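Local structure of intimin (Escherichia coli O127:H6 str. E2348/69, 6TQD) at residues A[26-31]-A[58-63]; A[110-115]-A[146-151]; A[42-45]-A[50-53]; A[99-104]-A[137-142]; A[132-137]-A[186-191]. The protein acts as a surface adhesin of attaching and effacing bacteria, with Ig-like passenger domains that probably form an extended stalk between the outer membrane and the receptor-binding tip. All coordinates share one frame; numbering follows the deposited sequence. Where two conformers were deposited one is given.

Contact 1 of 5, residues A[26-31]-A[58-63]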
# COMPACT_ATOMS: atom_id res chain seq x y z
N LEU A 26 10.77 15.40 12.83
CA LEU A 26 10.81 15.27 14.27
C LEU A 26 10.60 16.65 14.89
O LEU A 26 11.11 17.66 14.38
CB LEU A 26 12.18 14.74 14.72
CG LEU A 26 12.65 13.41 14.12
CD1 LEU A 26 14.04 13.06 14.68
CD2 LEU A 26 11.67 12.31 14.38
N ILE A 27 9.87 16.70 16.01
CA ILE A 27 9.66 17.94 16.75
C ILE A 27 10.19 17.71 18.16
O ILE A 27 9.58 16.99 18.96
CB ILE A 27 8.19 18.37 16.76
CG1 ILE A 27 7.70 18.62 15.33
CG2 ILE A 27 8.01 19.63 17.60
CD1 ILE A 27 6.22 18.96 15.23
N VAL A 28 11.32 18.35 18.48
CA VAL A 28 12.02 18.19 19.74
C VAL A 28 11.90 19.47 20.54
O VAL A 28 12.05 20.57 20.00
CB VAL A 28 13.51 17.88 19.49
CG1 VAL A 28 14.31 17.96 20.79
CG2 VAL A 28 13.68 16.51 18.84
N LYS A 29 11.65 19.32 21.84
CA LYS A 29 11.77 20.42 22.79
C LYS A 29 12.71 19.95 23.88
O LYS A 29 12.47 18.91 24.50
CB LYS A 29 10.42 20.80 23.40
CG LYS A 29 9.40 21.34 22.41
CD LYS A 29 9.89 22.58 21.70
CE LYS A 29 8.74 23.30 20.98
NZ LYS A 29 7.95 22.39 20.10
N SER A 30 13.79 20.70 24.10
CA SER A 30 14.85 20.28 25.02
C SER A 30 15.35 21.47 25.82
O SER A 30 15.87 22.43 25.24
CB SER A 30 16.01 19.67 24.24
OG SER A 30 17.10 19.38 25.10
N LYS A 31 15.18 21.41 27.13
CA LYS A 31 15.69 22.48 28.00
C LYS A 31 17.21 22.56 27.95
O LYS A 31 17.78 23.66 27.99
CB LYS A 31 15.20 22.25 29.43
CG LYS A 31 15.69 23.29 30.44
CD LYS A 31 15.15 22.99 31.83
CE LYS A 31 15.73 23.94 32.88
NZ LYS A 31 15.30 23.58 34.26
N SER A 58 22.53 18.52 11.14
CA SER A 58 21.53 18.58 12.20
C SER A 58 21.36 17.22 12.86
O SER A 58 21.18 16.20 12.17
CB SER A 58 20.19 19.03 11.62
OG SER A 58 19.13 18.74 12.51
N ALA A 59 21.41 17.21 14.19
CA ALA A 59 21.25 15.96 14.94
C ALA A 59 19.85 15.37 14.85
O ALA A 59 19.65 14.25 15.35
CB ALA A 59 21.59 16.19 16.41
N GLN A 60 18.88 16.07 14.25
CA GLN A 60 17.53 15.52 14.15
C GLN A 60 17.08 15.28 12.72
O GLN A 60 15.87 15.10 12.48
CB GLN A 60 16.49 16.40 14.86
CG GLN A 60 16.27 17.77 14.24
CD GLN A 60 14.99 18.42 14.73
OE1 GLN A 60 13.95 18.33 14.08
NE2 GLN A 60 15.06 19.07 15.87
N ASP A 61 18.00 15.26 11.76
CA ASP A 61 17.66 15.16 10.34
C ASP A 61 17.86 13.71 9.89
O ASP A 61 18.98 13.28 9.60
CB ASP A 61 18.52 16.11 9.51
CG ASP A 61 18.12 16.14 8.05
OD1 ASP A 61 17.05 15.60 7.71
OD2 ASP A 61 18.89 16.70 7.24
N TYR A 62 16.75 12.97 9.80
CA TYR A 62 16.77 11.56 9.44
C TYR A 62 15.83 11.30 8.28
O TYR A 62 14.92 12.09 8.00
CB TYR A 62 16.36 10.70 10.65
CG TYR A 62 17.48 10.58 11.64
CD1 TYR A 62 17.65 11.54 12.64
CD2 TYR A 62 18.38 9.54 11.57
CE1 TYR A 62 18.70 11.44 13.53
CE2 TYR A 62 19.40 9.42 12.45
CZ TYR A 62 19.57 10.39 13.43
OH TYR A 62 20.61 10.26 14.32
N GLN A 63 16.06 10.19 7.61
CA GLN A 63 15.23 9.77 6.49
C GLN A 63 15.11 8.26 6.52
O GLN A 63 15.97 7.55 7.05
CB GLN A 63 15.84 10.20 5.16
CG GLN A 63 17.19 9.58 4.86
CD GLN A 63 17.96 10.34 3.78
OE1 GLN A 63 17.56 11.43 3.36
NE2 GLN A 63 19.04 9.74 3.30
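Leu26 on strand 21-30 packs against Gln60 in the type I beta turn that runs from Ser58 to Asp61 and leads into strand 62-65. The leucine branch CD1 does most of the touching: it comes within 3.5 Å of the Gln60 backbone O and 4.1 Å of Gln60 CB. The two side chains pass alongside each other in opposite senses. Gln60 CG stands between its own backbone N and carbonyl carbon (chi1 66°), and the chain is extended beyond it, which carries the end of the side chain past the Leu26 carbonyl to the side of Val28. In the N-terminal domain, a beta sandwich, strands 21-30 and 62-65 are antiparallel neighbours, paired by backbone bonds between Tyr62 and Ile24; the turn lies where the two chains diverge, and the Gln60 side chain lies between them. Leu26 CD1 also approaches Tyr62 CD1 at 4.4 Å, and both side chains rest on Ile37 of the facing sheet. Within the turn, Ser58 OG accepts the backbone N-H of Gln60 at 3.2 Å with a nearly straight bond of 163°, an ST turn, while Asp61 N makes a weak 3.3 Å bond to Ser58 O.

Contact 2 of 5, residues A[110-115]-A[146-151]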
# COMPACT_ATOMS: atom_id res chain seq x y z
N VAL A 110 -7.43 6.81 -2.83
CA VAL A 110 -8.36 5.70 -2.65
C VAL A 110 -8.35 4.94 -3.98
O VAL A 110 -8.94 5.38 -4.96
CB VAL A 110 -9.76 6.18 -2.28
CG1 VAL A 110 -10.72 5.00 -2.21
CG2 VAL A 110 -9.72 6.94 -0.95
N GLY A 111 -7.66 3.80 -4.02
CA GLY A 111 -7.41 3.12 -5.27
C GLY A 111 -7.47 1.61 -5.13
O GLY A 111 -7.32 1.05 -4.05
N VAL A 112 -7.70 0.96 -6.27
CA VAL A 112 -7.67 -0.50 -6.34
C VAL A 112 -6.22 -0.96 -6.22
O VAL A 112 -5.36 -0.58 -7.02
CB VAL A 112 -8.28 -1.00 -7.65
CG1 VAL A 112 -8.21 -2.54 -7.73
CG2 VAL A 112 -9.71 -0.52 -7.80
N THR A 113 -5.94 -1.78 -5.22
CA THR A 113 -4.58 -2.29 -5.04
C THR A 113 -4.39 -3.70 -5.58
O THR A 113 -3.25 -4.10 -5.85
CB THR A 113 -4.18 -2.29 -3.56
OG1 THR A 113 -5.13 -3.06 -2.80
CG2 THR A 113 -4.16 -0.87 -3.01
N ASP A 114 -5.46 -4.47 -5.70
CA ASP A 114 -5.39 -5.86 -6.14
C ASP A 114 -6.66 -6.15 -6.91
O ASP A 114 -7.74 -5.68 -6.54
CB ASP A 114 -5.30 -6.81 -4.95
CG ASP A 114 -4.09 -6.54 -4.07
OD1 ASP A 114 -3.00 -7.05 -4.39
OD2 ASP A 114 -4.25 -5.82 -3.07
N PHE A 115 -6.54 -6.95 -7.98
CA PHE A 115 -7.71 -7.36 -8.75
C PHE A 115 -7.39 -8.75 -9.28
O PHE A 115 -6.59 -8.90 -10.21
CB PHE A 115 -8.01 -6.38 -9.88
CG PHE A 115 -9.33 -6.61 -10.56
CD1 PHE A 115 -10.47 -6.87 -9.81
CD2 PHE A 115 -9.45 -6.52 -11.93
CE1 PHE A 115 -11.69 -7.07 -10.43
CE2 PHE A 115 -10.67 -6.72 -12.56
CZ PHE A 115 -11.79 -6.99 -11.80
N VAL A 146 -16.86 2.00 -1.37
CA VAL A 146 -16.29 2.73 -2.50
C VAL A 146 -16.77 2.09 -3.80
O VAL A 146 -16.62 0.87 -3.96
CB VAL A 146 -14.75 2.74 -2.45
CG1 VAL A 146 -14.18 3.47 -3.67
CG2 VAL A 146 -14.26 3.36 -1.16
N PRO A 147 -17.32 2.85 -4.74
CA PRO A 147 -17.72 2.25 -6.03
C PRO A 147 -16.51 1.86 -6.87
O PRO A 147 -15.59 2.66 -7.06
CB PRO A 147 -18.52 3.36 -6.71
CG PRO A 147 -18.93 4.30 -5.61
CD PRO A 147 -17.83 4.23 -4.60
N VAL A 148 -16.54 0.65 -7.40
CA VAL A 148 -15.50 0.13 -8.28
C VAL A 148 -16.12 -0.15 -9.63
O VAL A 148 -17.15 -0.82 -9.71
CB VAL A 148 -14.88 -1.16 -7.70
CG1 VAL A 148 -13.83 -1.69 -8.63
CG2 VAL A 148 -14.29 -0.91 -6.31
N SER A 149 -15.49 0.35 -10.69
CA SER A 149 -15.96 0.18 -12.06
C SER A 149 -15.19 -0.95 -12.72
O SER A 149 -13.96 -0.99 -12.64
CB SER A 149 -15.75 1.46 -12.86
OG SER A 149 -16.61 2.49 -12.40
N PHE A 150 -15.92 -1.85 -13.39
CA PHE A 150 -15.34 -3.02 -14.05
C PHE A 150 -15.52 -2.92 -15.56
O PHE A 150 -16.58 -2.50 -16.04
CB PHE A 150 -15.98 -4.32 -13.57
CG PHE A 150 -15.92 -4.51 -12.08
CD1 PHE A 150 -17.09 -4.50 -11.33
CD2 PHE A 150 -14.72 -4.73 -11.44
CE1 PHE A 150 -17.04 -4.68 -9.97
CE2 PHE A 150 -14.66 -4.90 -10.08
CZ PHE A 150 -15.84 -4.89 -9.34
N ASN A 151 -14.50 -3.31 -16.31
CA ASN A 151 -14.53 -3.22 -17.76
C ASN A 151 -13.68 -4.31 -18.38
O ASN A 151 -12.62 -4.66 -17.85
CB ASN A 151 -14.03 -1.85 -18.23
CG ASN A 151 -14.98 -0.72 -17.87
OD1 ASN A 151 -14.77 -0.01 -16.89
ND2 ASN A 151 -16.04 -0.57 -18.65
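Phe115 and Phe150 lie with their ring planes only 17° apart but slid so far past one another that they barely overlap, the centroids being 5.7 Å apart. The closest atoms are Phe115 CE1 and Phe150 CE2, 3.7 Å apart; Phe115 CZ is equally close to Phe150 CD2. The two rings reach this position from different torsions. The CA-CB bond of Phe115 is directed at the other strand, with CG opposite the backbone N (chi1 -170°), whereas that of Phe150 runs along the interface, and CG lies beside the backbone N (chi1 -56°), which brings the ring inward. The carbonyl oxygen of Val148 sits over one face of the Phe150 ring, offset toward its rim. These residues belong to the core of the C-terminal bacterial Ig-like domain, a sandwich in which strands 111-117 and 147-154 lie in opposing sheets, so no hydrogen bond joins the segments and side chains alone bridge them. Two valine pairs continue the seam. Val112 CG2 faces Val148 CG1 at 4.4 Å, a looser fit, with Ala188 touching both residues from strand 182-189. Nearer the start of the strands, CG1 of Val110 faces both methyls of Val146, 4.0 Å from Val146 CG2 and 4.1 Å from Val146 CG1. Phe115 is also met by the ring of Tyr132, and Phe150 packs on Ala164.

Contact 3 of 5, residues A[42-45]-A[50-53]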
# COMPACT_ATOMS: atom_id res chain seq x y z
N SER A 42 14.61 -2.04 13.31
CA SER A 42 14.78 -3.45 12.97
C SER A 42 13.65 -3.97 12.08
O SER A 42 13.88 -4.88 11.27
CB SER A 42 14.87 -4.29 14.25
OG SER A 42 13.69 -4.16 15.01
N ALA A 43 12.44 -3.42 12.22
CA ALA A 43 11.35 -3.84 11.34
C ALA A 43 11.67 -3.54 9.87
O ALA A 43 11.43 -4.37 9.00
CB ALA A 43 10.05 -3.17 11.76
N LEU A 44 12.19 -2.34 9.59
CA LEU A 44 12.58 -2.02 8.22
C LEU A 44 13.73 -2.90 7.75
O LEU A 44 13.75 -3.31 6.59
CB LEU A 44 13.02 -0.56 8.09
CG LEU A 44 11.97 0.53 8.11
CD1 LEU A 44 12.67 1.88 8.19
CD2 LEU A 44 11.07 0.45 6.89
N ARG A 45 14.69 -3.16 8.62
CA ARG A 45 15.86 -3.93 8.21
C ARG A 45 15.51 -5.36 7.86
O ARG A 45 16.21 -5.99 7.06
CB ARG A 45 16.95 -3.87 9.28
CG ARG A 45 17.46 -2.46 9.47
CD ARG A 45 18.74 -2.38 10.26
NE ARG A 45 19.05 -0.97 10.48
CZ ARG A 45 19.98 -0.27 9.83
NH1 ARG A 45 20.76 -0.84 8.92
NH2 ARG A 45 20.13 1.01 10.11
N GLN A 50 15.88 0.95 5.94
CA GLN A 50 16.60 1.45 7.09
C GLN A 50 16.24 2.90 7.34
O GLN A 50 15.71 3.59 6.47
CB GLN A 50 18.12 1.35 6.88
CG GLN A 50 18.63 2.23 5.77
CD GLN A 50 20.12 2.07 5.56
OE1 GLN A 50 20.92 2.57 6.36
NE2 GLN A 50 20.51 1.41 4.48
N ILE A 51 16.54 3.36 8.55
CA ILE A 51 16.53 4.77 8.88
C ILE A 51 17.97 5.22 9.03
O ILE A 51 18.77 4.55 9.70
CB ILE A 51 15.71 5.06 10.14
CG1 ILE A 51 14.24 5.12 9.75
CG2 ILE A 51 16.17 6.36 10.79
CD1 ILE A 51 13.31 4.85 10.85
N GLN A 52 18.31 6.34 8.40
CA GLN A 52 19.67 6.84 8.37
C GLN A 52 19.65 8.35 8.49
O GLN A 52 18.68 9.01 8.10
CB GLN A 52 20.41 6.48 7.08
CG GLN A 52 19.69 6.94 5.84
CD GLN A 52 20.46 6.62 4.56
OE1 GLN A 52 20.66 7.48 3.72
NE2 GLN A 52 20.97 5.40 4.47
N HIS A 53 20.73 8.90 9.03
CA HIS A 53 20.91 10.34 9.02
C HIS A 53 20.95 10.84 7.58
O HIS A 53 21.53 10.19 6.70
CB HIS A 53 22.21 10.68 9.74
CG HIS A 53 22.26 12.08 10.26
ND1 HIS A 53 22.77 13.13 9.53
CD2 HIS A 53 21.85 12.61 11.44
CE1 HIS A 53 22.68 14.24 10.24
NE2 HIS A 53 22.13 13.95 11.40
O HOH W 1 21.31 3.41 9.25
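A water between Arg45, Gln50 and Ile51 is gripped by three groups: it accepts from Arg45 NH2 at 2.8 Å, lying at the edge of the guanidinium and in its plane, and donates to Ile51 O at 2.8 Å and to Gln50 OE1 at 3.0 Å. Gln50 OE1 takes a second, weak bond from Gln52 NE2, at 3.4 Å. The flat arginine head is placed over Gln50, whose CB lies against one guanidinium face, 3.8 Å from Arg45 CZ and offset toward the rim; the planes of the guanidinium and the Gln50 amide are 56° apart. An extended chain from CG to NE brings the head there, and a salt bridge from Arg45 NE to Asp41 OD1 also holds it. Asp41 also accepts the backbone N-H of Ile51 through OD2, and one carboxylate thus ties both the arginine and the strand. Leu44 turns to the buried side of the helix, its CD1 3.9 Å from Ile51 CG1 and 3.8 Å from the carbonyl carbon of Gln50. The short helix 42-45 thereby folds back upon strand 50-53, the outermost strand of its sheet, while Leu44 and Ile51 both reach Val79 on strand 76-85 of the opposing sheet and Ile51 also packs on strand 62-65 beside it.

Contact 4 of 5, residues A[99-104]-A[137-142]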
# COMPACT_ATOMS: atom_id res chain seq x y z
N THR A 99 4.57 2.88 5.86
CA THR A 99 3.80 2.00 4.98
C THR A 99 4.36 2.13 3.57
O THR A 99 4.55 3.24 3.07
CB THR A 99 2.33 2.38 5.00
OG1 THR A 99 1.84 2.29 6.35
CG2 THR A 99 1.52 1.44 4.13
N VAL A 100 4.58 0.99 2.93
CA VAL A 100 5.23 0.90 1.63
C VAL A 100 4.16 0.54 0.60
O VAL A 100 3.45 -0.46 0.76
CB VAL A 100 6.35 -0.15 1.64
CG1 VAL A 100 6.94 -0.32 0.25
CG2 VAL A 100 7.41 0.25 2.63
N LEU A 101 4.05 1.37 -0.43
CA LEU A 101 3.19 1.12 -1.57
C LEU A 101 4.03 0.64 -2.75
O LEU A 101 5.23 0.92 -2.85
CB LEU A 101 2.44 2.38 -1.96
CG LEU A 101 1.37 2.90 -0.98
CD1 LEU A 101 1.99 3.59 0.22
CD2 LEU A 101 0.41 3.83 -1.69
N SER A 102 3.40 -0.12 -3.64
CA SER A 102 4.11 -0.63 -4.80
C SER A 102 4.26 0.46 -5.86
O SER A 102 3.57 1.49 -5.84
CB SER A 102 3.36 -1.83 -5.36
OG SER A 102 2.23 -1.40 -6.10
N ASN A 103 5.17 0.21 -6.80
CA ASN A 103 5.44 1.18 -7.86
C ASN A 103 4.17 1.66 -8.55
O ASN A 103 4.06 2.83 -8.94
CB ASN A 103 6.39 0.57 -8.89
CG ASN A 103 7.82 0.54 -8.43
OD1 ASN A 103 8.31 1.50 -7.83
ND2 ASN A 103 8.52 -0.55 -8.72
N GLY A 104 3.20 0.77 -8.72
CA GLY A 104 1.99 1.14 -9.44
C GLY A 104 0.92 1.82 -8.63
O GLY A 104 -0.16 2.09 -9.17
N LYS A 137 -7.79 0.23 -1.26
CA LYS A 137 -7.11 0.70 -0.07
C LYS A 137 -6.66 2.14 -0.29
O LYS A 137 -6.54 2.62 -1.42
CB LYS A 137 -5.86 -0.15 0.27
CG LYS A 137 -6.13 -1.63 0.40
CD LYS A 137 -4.86 -2.37 0.75
CE LYS A 137 -5.04 -3.87 0.72
NZ LYS A 137 -3.75 -4.57 1.00
N LYS A 138 -6.39 2.82 0.83
CA LYS A 138 -5.68 4.09 0.84
C LYS A 138 -4.53 3.91 1.81
O LYS A 138 -4.77 3.65 2.99
CB LYS A 138 -6.59 5.23 1.31
CG LYS A 138 -5.87 6.58 1.48
CD LYS A 138 -6.84 7.62 2.03
CE LYS A 138 -6.15 8.93 2.34
NZ LYS A 138 -7.12 9.93 2.89
N ASN A 139 -3.30 4.00 1.30
CA ASN A 139 -2.10 3.80 2.11
C ASN A 139 -2.19 2.49 2.91
O ASN A 139 -1.90 2.44 4.11
CB ASN A 139 -1.84 5.00 3.02
CG ASN A 139 -1.61 6.28 2.23
OD1 ASN A 139 -1.11 6.25 1.11
ND2 ASN A 139 -1.99 7.41 2.81
N GLY A 140 -2.61 1.44 2.22
CA GLY A 140 -2.65 0.11 2.79
C GLY A 140 -3.84 -0.20 3.65
O GLY A 140 -3.93 -1.33 4.15
N VAL A 141 -4.78 0.73 3.82
CA VAL A 141 -5.94 0.52 4.69
C VAL A 141 -7.18 0.34 3.81
O VAL A 141 -7.52 1.21 3.00
CB VAL A 141 -6.13 1.70 5.66
CG1 VAL A 141 -7.36 1.50 6.51
CG2 VAL A 141 -4.88 1.87 6.53
N ALA A 142 -7.87 -0.79 3.98
CA ALA A 142 -9.05 -1.07 3.17
C ALA A 142 -10.11 0.00 3.36
O ALA A 142 -10.34 0.49 4.47
CB ALA A 142 -9.63 -2.43 3.58
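Thr99, Leu101 and Asn139 make up this small junction by van der Waals contact alone, without a hydrogen bond between the two segments. Thr99 offers its methyl: CG2 stands opposite the residue's own backbone N and approaches the backbone O of Asn139 to 3.6 Å and its carbonyl carbon to 4.0 Å. Leu101 crosses the Asn139 side chain at an angle, with both branches near the same oxygen, CD2 at 4.0 Å and CD1 at 4.2 Å from Asn139 OD1. That oxygen is meanwhile engaged by the backbone N-H of Asp108, in the link between strands 90-101 and 111-117, which holds the amide beside the leucine methyls, and Asn139 packs on Asn15 as well. Strand 90-101 ends the N-terminal domain and 137-142 is a hairpin of the Ig-like domain that follows, which places the contact at the juncture of the two, consistent with the extended, restrained conformation of these passenger domains. The backbone bonds within 137-142 hold the hairpin together. Lys138 N donates to Val141 O at 2.9 Å and Val141 N to Lys138 O at 3.0 Å, closing a two-residue type I' turn. Asn139 and Gly140 both have positive phi, 50° and 82°, the pairing that Asn-Gly favours in such turns.

Contact 5 of 5, residues A[132-137]-A[186-191]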
# COMPACT_ATOMS: atom_id res chain seq x y z
N TYR A 132 -14.13 -12.31 -9.94
CA TYR A 132 -13.04 -11.37 -9.68
C TYR A 132 -13.32 -10.60 -8.40
O TYR A 132 -14.46 -10.27 -8.09
CB TYR A 132 -12.91 -10.37 -10.83
CG TYR A 132 -12.36 -10.93 -12.11
CD1 TYR A 132 -13.14 -11.71 -12.96
CD2 TYR A 132 -11.05 -10.67 -12.49
CE1 TYR A 132 -12.62 -12.22 -14.14
CE2 TYR A 132 -10.53 -11.17 -13.66
CZ TYR A 132 -11.32 -11.95 -14.49
OH TYR A 132 -10.81 -12.46 -15.67
N THR A 133 -12.24 -10.30 -7.66
CA THR A 133 -12.32 -9.54 -6.43
C THR A 133 -11.35 -8.39 -6.54
O THR A 133 -10.16 -8.60 -6.78
CB THR A 133 -11.96 -10.41 -5.22
OG1 THR A 133 -12.85 -11.53 -5.13
CG2 THR A 133 -12.05 -9.59 -3.93
N ALA A 134 -11.85 -7.18 -6.38
CA ALA A 134 -11.04 -5.98 -6.30
C ALA A 134 -10.96 -5.54 -4.85
O ALA A 134 -11.97 -5.54 -4.13
CB ALA A 134 -11.66 -4.85 -7.11
N THR A 135 -9.75 -5.19 -4.41
CA THR A 135 -9.51 -4.63 -3.09
C THR A 135 -9.13 -3.17 -3.24
O THR A 135 -8.26 -2.84 -4.05
CB THR A 135 -8.40 -5.40 -2.38
OG1 THR A 135 -8.72 -6.79 -2.31
CG2 THR A 135 -8.24 -4.87 -0.95
N VAL A 136 -9.80 -2.31 -2.48
CA VAL A 136 -9.56 -0.87 -2.51
C VAL A 136 -8.93 -0.46 -1.19
O VAL A 136 -9.49 -0.73 -0.13
CB VAL A 136 -10.87 -0.09 -2.75
CG1 VAL A 136 -10.60 1.42 -2.70
CG2 VAL A 136 -11.49 -0.48 -4.08
N LYS A 137 -7.79 0.23 -1.26
CA LYS A 137 -7.11 0.70 -0.07
C LYS A 137 -6.66 2.14 -0.29
O LYS A 137 -6.54 2.62 -1.42
CB LYS A 137 -5.86 -0.15 0.27
CG LYS A 137 -6.13 -1.63 0.40
CD LYS A 137 -4.86 -2.37 0.75
CE LYS A 137 -5.04 -3.87 0.72
NZ LYS A 137 -3.75 -4.57 1.00
N VAL A 186 -9.76 -8.26 -17.69
CA VAL A 186 -10.74 -7.40 -17.04
C VAL A 186 -9.99 -6.40 -16.17
O VAL A 186 -8.92 -6.72 -15.64
CB VAL A 186 -11.71 -8.22 -16.18
CG1 VAL A 186 -12.77 -7.34 -15.59
CG2 VAL A 186 -12.34 -9.35 -17.01
N SER A 187 -10.55 -5.20 -16.04
CA SER A 187 -9.94 -4.15 -15.23
C SER A 187 -10.93 -3.64 -14.19
O SER A 187 -12.15 -3.77 -14.32
CB SER A 187 -9.50 -2.97 -16.10
OG SER A 187 -10.63 -2.26 -16.58
N ALA A 188 -10.36 -3.02 -13.14
CA ALA A 188 -11.10 -2.42 -12.04
C ALA A 188 -10.55 -1.02 -11.77
O ALA A 188 -9.34 -0.80 -11.81
CB ALA A 188 -10.93 -3.27 -10.77
N LYS A 189 -11.45 -0.09 -11.46
CA LYS A 189 -11.04 1.29 -11.25
C LYS A 189 -11.95 1.98 -10.25
O LYS A 189 -13.16 1.72 -10.19
CB LYS A 189 -11.05 2.06 -12.58
CG LYS A 189 -10.42 3.45 -12.53
CD LYS A 189 -10.50 4.18 -13.86
CE LYS A 189 -9.96 5.60 -13.78
NZ LYS A 189 -10.80 6.50 -12.93
N THR A 190 -11.36 2.88 -9.46
CA THR A 190 -12.11 3.80 -8.61
C THR A 190 -11.94 5.22 -9.14
O THR A 190 -11.05 5.53 -9.95
CB THR A 190 -11.63 3.73 -7.16
OG1 THR A 190 -10.23 4.04 -7.12
CG2 THR A 190 -11.89 2.36 -6.57
N ALA A 191 -12.80 6.11 -8.63
CA ALA A 191 -12.92 7.46 -9.20
C ALA A 191 -11.60 8.24 -9.18
O ALA A 191 -11.30 8.96 -10.13
CB ALA A 191 -14.00 8.25 -8.44
O HOH W 2 -8.67 -11.21 -16.73
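Ala134 and Ala188 meet where strands 130-138 and 182-189, from the two sheets of the Ig-like sandwich, come closest in this contact. Their CB atoms are 4.1 Å apart, and the small side chains let the backbones approach to 6.8 Å between Ala134 CA and Ala188 CA; toward both ends the strands stand further apart, and bulkier groups fill the distance. Val148 closes on both alanines from the neighbouring strand, and Phe115 touches them too. The segments run 21° from one another, but no hydrogen bond passes between them, as expected of strands stacked face to face in different sheets. At one end Val136 and Thr190 reach tip to tip, Val136 CG2 lying 3.8 Å from Thr190 CG2. The threonine can present its methyl here because its OG1, placed between backbone N and carbonyl carbon (chi1 58°), is directed instead to the carbonyl oxygen of Val110. The other end is built differently. The ring of Tyr132 crosses the side chain of Val186, with Val186 CB over one face toward the rim and Val186 CG2 3.8 Å from Tyr132 CZ. Here dry packing gives way to water. The phenol oxygen, though it also lies 3.7 Å from Val186 CG2, gives its proton to a water molecule, Tyr132 OH lying 2.7 Å from the water oxygen, which also accepts a longer 3.3 Å bond from Val186 N.

In the fold
Contacts 1 and 3 lie in the N-terminal domain, centres about 17 Å apart, with contact 3 nested inside the loop closed by contact 1; strands 50-53 and 62-65, neighbours in one sheet, tie them together. Both close before the others open. Contacts 2 and 5 practically coincide, centres about 2 Å apart, and pair two strands of each sheet of the C-terminal Ig-like sandwich. Contact 4 lies near the centre of the chain, its centre about 13 Å from that of contact 2, and shares Lys137 with contact 5; the segments of contacts 2, 4 and 5 alternate along the chain. Contact 1 lies about 40 Å, centre to centre, from contact 2, consistent with two domains joined end to end in an elongated module.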